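Local atomic coordinates of alkaline serine protease (Pseudoalteromonas sp., PDB entry 1Y9Z), a protein that probably cleaves peptide bonds as a subtilisin-like serine protease of a cold-adapted Antarctic bacterium. Residues 112-117 against 126-131. Sequence-based numbering, arbitrary orientation.
Sequences AAIDTC and VTMSLG. With PMS (phenylmethanesulfonic acid), chain H.
The phenyl ring of the bound phenylmethanesulfonic acid lies against Ser-129 O, Leu-130 CB and Gly-131 N. All three meet the same face of the ring, over its margin rather than its centre. Leu-130 CB is 3.7 Å from ring atom C4, and Gly-131 N is 3.5 Å from C3. On the same face but at the opposite margin from Gly-131 N, Ser-129 O lies 3.2 Å from C6 of the ligand. The pocket is consistent with the S1 site of subtilisins, where a Ser-Leu-Gly backbone forms one wall. Phe-99 touches the side chain of Leu-130, and Ser-129 OG is hydrogen-bonded to Ser-369 O.

The strand leading to this wall packs on helix 110-119 through aliphatic carbons and sulfur. The CG1 branch of Ile-114 is extended (chi2 173°), and its end comes nearer to the strand than its base does. Ile-114 CD1 then rests 3.8 Å from Met-128 SD. The Met-128 chain bends at chi3 (-81°), and the two side chains meet at about a right angle. One turn later on the helix, and earlier on the strand, Cys-117 and Val-126 each direct their CB toward the other segment. Cys-117 CB lies 4.0 Å from Val-126 CG2. The other methyl, Val-126 CG1, is 4.2 Å from Cys-117 SG. That sulfur is tied to Cys-27 in a disulfide, which links the helix to strand 25-30.

All four touching residues are buried. The helix runs roughly antiparallel to the strand, at 147°, as the connecting helix of a beta-alpha-beta crossover from strand 92-100 to strand 125-128. Strand 25-30 lies between these two parallel strands, and its Ile-29 touches Ile-114, Cys-117 and Val-126. Helix 137-148 flanks Ile-114 through Leu-143 and His-146. Thr-127 points away from helix 110-119, and its hydroxyl is hydrogen-bonded to Ser-376 of helix 368-385.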
ATOM      1  N   ALA A 112       2.576  18.380  18.156  1.00 11.34           N
ATOM      2  CA  ALA A 112       3.751  18.077  18.967  1.00 11.17           C
ATOM      3  C   ALA A 112       4.606  17.002  18.298  1.00  9.97           C
ATOM      4  O   ALA A 112       5.836  17.055  18.359  1.00 11.55           O
ATOM      5  CB  ALA A 112       3.327  17.624  20.359  1.00 12.07           C
ATOM      6  N   ALA A 113       3.952  16.029  17.666  1.00 10.05           N
ATOM      7  CA  ALA A 113       4.661  14.955  16.976  1.00  9.52           C
ATOM      8  C   ALA A 113       5.451  15.539  15.810  1.00 10.24           C
ATOM      9  O   ALA A 113       6.602  15.167  15.580  1.00 10.72           O
ATOM     10  CB  ALA A 113       3.672  13.907  16.473  1.00  9.32           C
ATOM     11  N   ILE A 114       4.829  16.449  15.069  1.00 10.11           N
ATOM     12  CA  ILE A 114       5.505  17.081  13.947  1.00  9.67           C
ATOM     13  C   ILE A 114       6.670  17.919  14.478  1.00 10.63           C
ATOM     14  O   ILE A 114       7.759  17.899  13.908  1.00 10.85           O
ATOM     15  CB  ILE A 114       4.527  17.963  13.140  1.00  9.63           C
ATOM     16  CG1 ILE A 114       3.422  17.086  12.544  1.00  9.78           C
ATOM     17  CG2 ILE A 114       5.272  18.696  12.033  1.00 10.93           C
ATOM     18  CD1 ILE A 114       2.303  17.870  11.873  1.00 11.85           C
ATOM     19  N   ASP A 115       6.448  18.647  15.572  1.00 11.11           N
ATOM     20  CA  ASP A 115       7.519  19.451  16.161  1.00 11.33           C
ATOM     21  C   ASP A 115       8.706  18.548  16.480  1.00 11.08           C
ATOM     22  O   ASP A 115       9.854  18.905  16.232  1.00 11.78           O
ATOM     23  CB  ASP A 115       7.069  20.129  17.463  1.00 12.26           C
ATOM     24  CG  ASP A 115       6.054  21.234  17.242  1.00 14.13           C
ATOM     25  OD1 ASP A 115       6.056  21.857  16.162  1.00 15.60           O
ATOM     26  OD2 ASP A 115       5.261  21.494  18.170  1.00 17.80           O
ATOM     27  N   THR A 116       8.419  17.381  17.049  1.00 10.54           N
ATOM     28  CA  THR A 116       9.463  16.424  17.405  1.00 10.79           C
ATOM     29  C   THR A 116      10.215  15.968  16.156  1.00 10.98           C
ATOM     30  O   THR A 116      11.443  15.879  16.149  1.00 11.77           O
ATOM     31  CB  THR A 116       8.856  15.207  18.129  1.00 11.22           C
ATOM     32  OG1 THR A 116       8.279  15.639  19.368  1.00 14.62           O
ATOM     33  CG2 THR A 116       9.923  14.154  18.413  1.00 12.33           C
ATOM     34  N   CYS A 117       9.469  15.682  15.098  1.00 10.75           N
ATOM     35  CA  CYS A 117      10.068  15.262  13.840  1.00 10.32           C
ATOM     36  C   CYS A 117      11.095  16.290  13.373  1.00 10.95           C
ATOM     37  O   CYS A 117      12.199  15.945  12.955  1.00 11.75           O
ATOM     38  CB  CYS A 117       8.997  15.152  12.765  1.00 10.27           C
ATOM     39  SG  CYS A 117       8.047  13.609  12.655  1.00 10.69           S
ATOM     40  N   VAL A 126       7.882  15.143   6.335  1.00  9.71           N
ATOM     41  CA  VAL A 126       7.107  14.514   7.395  1.00  9.72           C
ATOM     42  C   VAL A 126       5.945  13.816   6.706  1.00  9.61           C
ATOM     43  O   VAL A 126       5.119  14.461   6.050  1.00  9.96           O
ATOM     44  CB  VAL A 126       6.579  15.545   8.412  1.00  9.27           C
ATOM     45  CG1 VAL A 126       5.705  14.853   9.447  1.00 10.35           C
ATOM     46  CG2 VAL A 126       7.753  16.236   9.102  1.00 10.29           C
ATOM     47  N   THR A 127       5.897  12.494   6.836  1.00  8.00           N
ATOM     48  CA  THR A 127       4.855  11.710   6.199  1.00  9.37           C
ATOM     49  C   THR A 127       3.875  11.180   7.245  1.00  9.16           C
ATOM     50  O   THR A 127       4.269  10.597   8.261  1.00  9.29           O
ATOM     51  CB  THR A 127       5.498  10.575   5.353  1.00  9.85           C
ATOM     52  OG1 THR A 127       4.496   9.933   4.559  1.00  8.05           O
ATOM     53  CG2 THR A 127       6.194   9.557   6.243  1.00  9.64           C
ATOM     54  N   MET A 128       2.591  11.403   6.985  1.00  9.49           N
ATOM     55  CA  MET A 128       1.540  11.024   7.916  1.00  9.18           C
ATOM     56  C   MET A 128       0.427  10.196   7.288  1.00  8.79           C
ATOM     57  O   MET A 128      -0.500  10.734   6.675  1.00  8.91           O
ATOM     58  CB  MET A 128       0.967  12.300   8.542  1.00  9.48           C
ATOM     59  CG  MET A 128       2.043  13.146   9.219  1.00 10.12           C
ATOM     60  SD  MET A 128       1.567  14.835   9.656  1.00  9.92           S
ATOM     61  CE  MET A 128       1.764  15.659   8.087  1.00 11.45           C
ATOM     62  N   SER A 129       0.528   8.879   7.437  1.00  9.40           N
ATOM     63  CA  SER A 129      -0.485   7.971   6.916  1.00  9.21           C
ATOM     64  C   SER A 129      -1.531   7.829   8.006  1.00 11.13           C
ATOM     65  O   SER A 129      -1.725   6.755   8.577  1.00 11.45           O
ATOM     66  CB  SER A 129       0.133   6.615   6.578  1.00 10.36           C
ATOM     67  OG  SER A 129       0.915   6.701   5.400  1.00  9.35           O
ATOM     68  N   LEU A 130      -2.194   8.944   8.293  1.00 10.61           N
ATOM     69  CA  LEU A 130      -3.210   9.010   9.329  1.00 10.68           C
ATOM     70  C   LEU A 130      -4.125  10.187   9.039  1.00 10.10           C
ATOM     71  O   LEU A 130      -3.785  11.068   8.251  1.00  9.97           O
ATOM     72  CB  LEU A 130      -2.538   9.187  10.696  1.00 11.78           C
ATOM     73  CG  LEU A 130      -1.612  10.398  10.872  1.00 12.08           C
ATOM     74  CD1 LEU A 130      -2.431  11.627  11.246  1.00 14.41           C
ATOM     75  CD2 LEU A 130      -0.595  10.111  11.965  1.00 15.21           C
ATOM     76  N   GLY A 131      -5.286  10.199   9.682  1.00 11.06           N
ATOM     77  CA  GLY A 131      -6.215  11.289   9.464  1.00 11.65           C
ATOM     78  C   GLY A 131      -7.384  11.288  10.423  1.00 11.47           C
ATOM     79  O   GLY A 131      -7.764  10.249  10.965  1.00 14.13           O
TER
HETATM   80  C   PMS H 601      -5.536   4.906   7.632  1.00 26.89           C
HETATM   81  S   PMS H 601      -4.731   5.850   6.315  1.00 23.22           S
HETATM   82  C1  PMS H 601      -5.379   5.539   9.037  1.00 29.13           C
HETATM   83  C2  PMS H 601      -6.389   6.468   9.481  1.00 30.04           C
HETATM   84  C3  PMS H 601      -6.283   7.074  10.773  1.00 30.45           C
HETATM   85  C4  PMS H 601      -5.143   6.719  11.593  1.00 31.23           C
HETATM   86  C5  PMS H 601      -4.148   5.808  11.164  1.00 29.68           C
HETATM   87  C6  PMS H 601      -4.211   5.177   9.882  1.00 30.20           C
HETATM   88  O2S PMS H 601      -4.879   7.266   6.635  1.00 25.77           O
HETATM   89  O1S PMS H 601      -5.362   5.558   5.049  1.00 25.19           O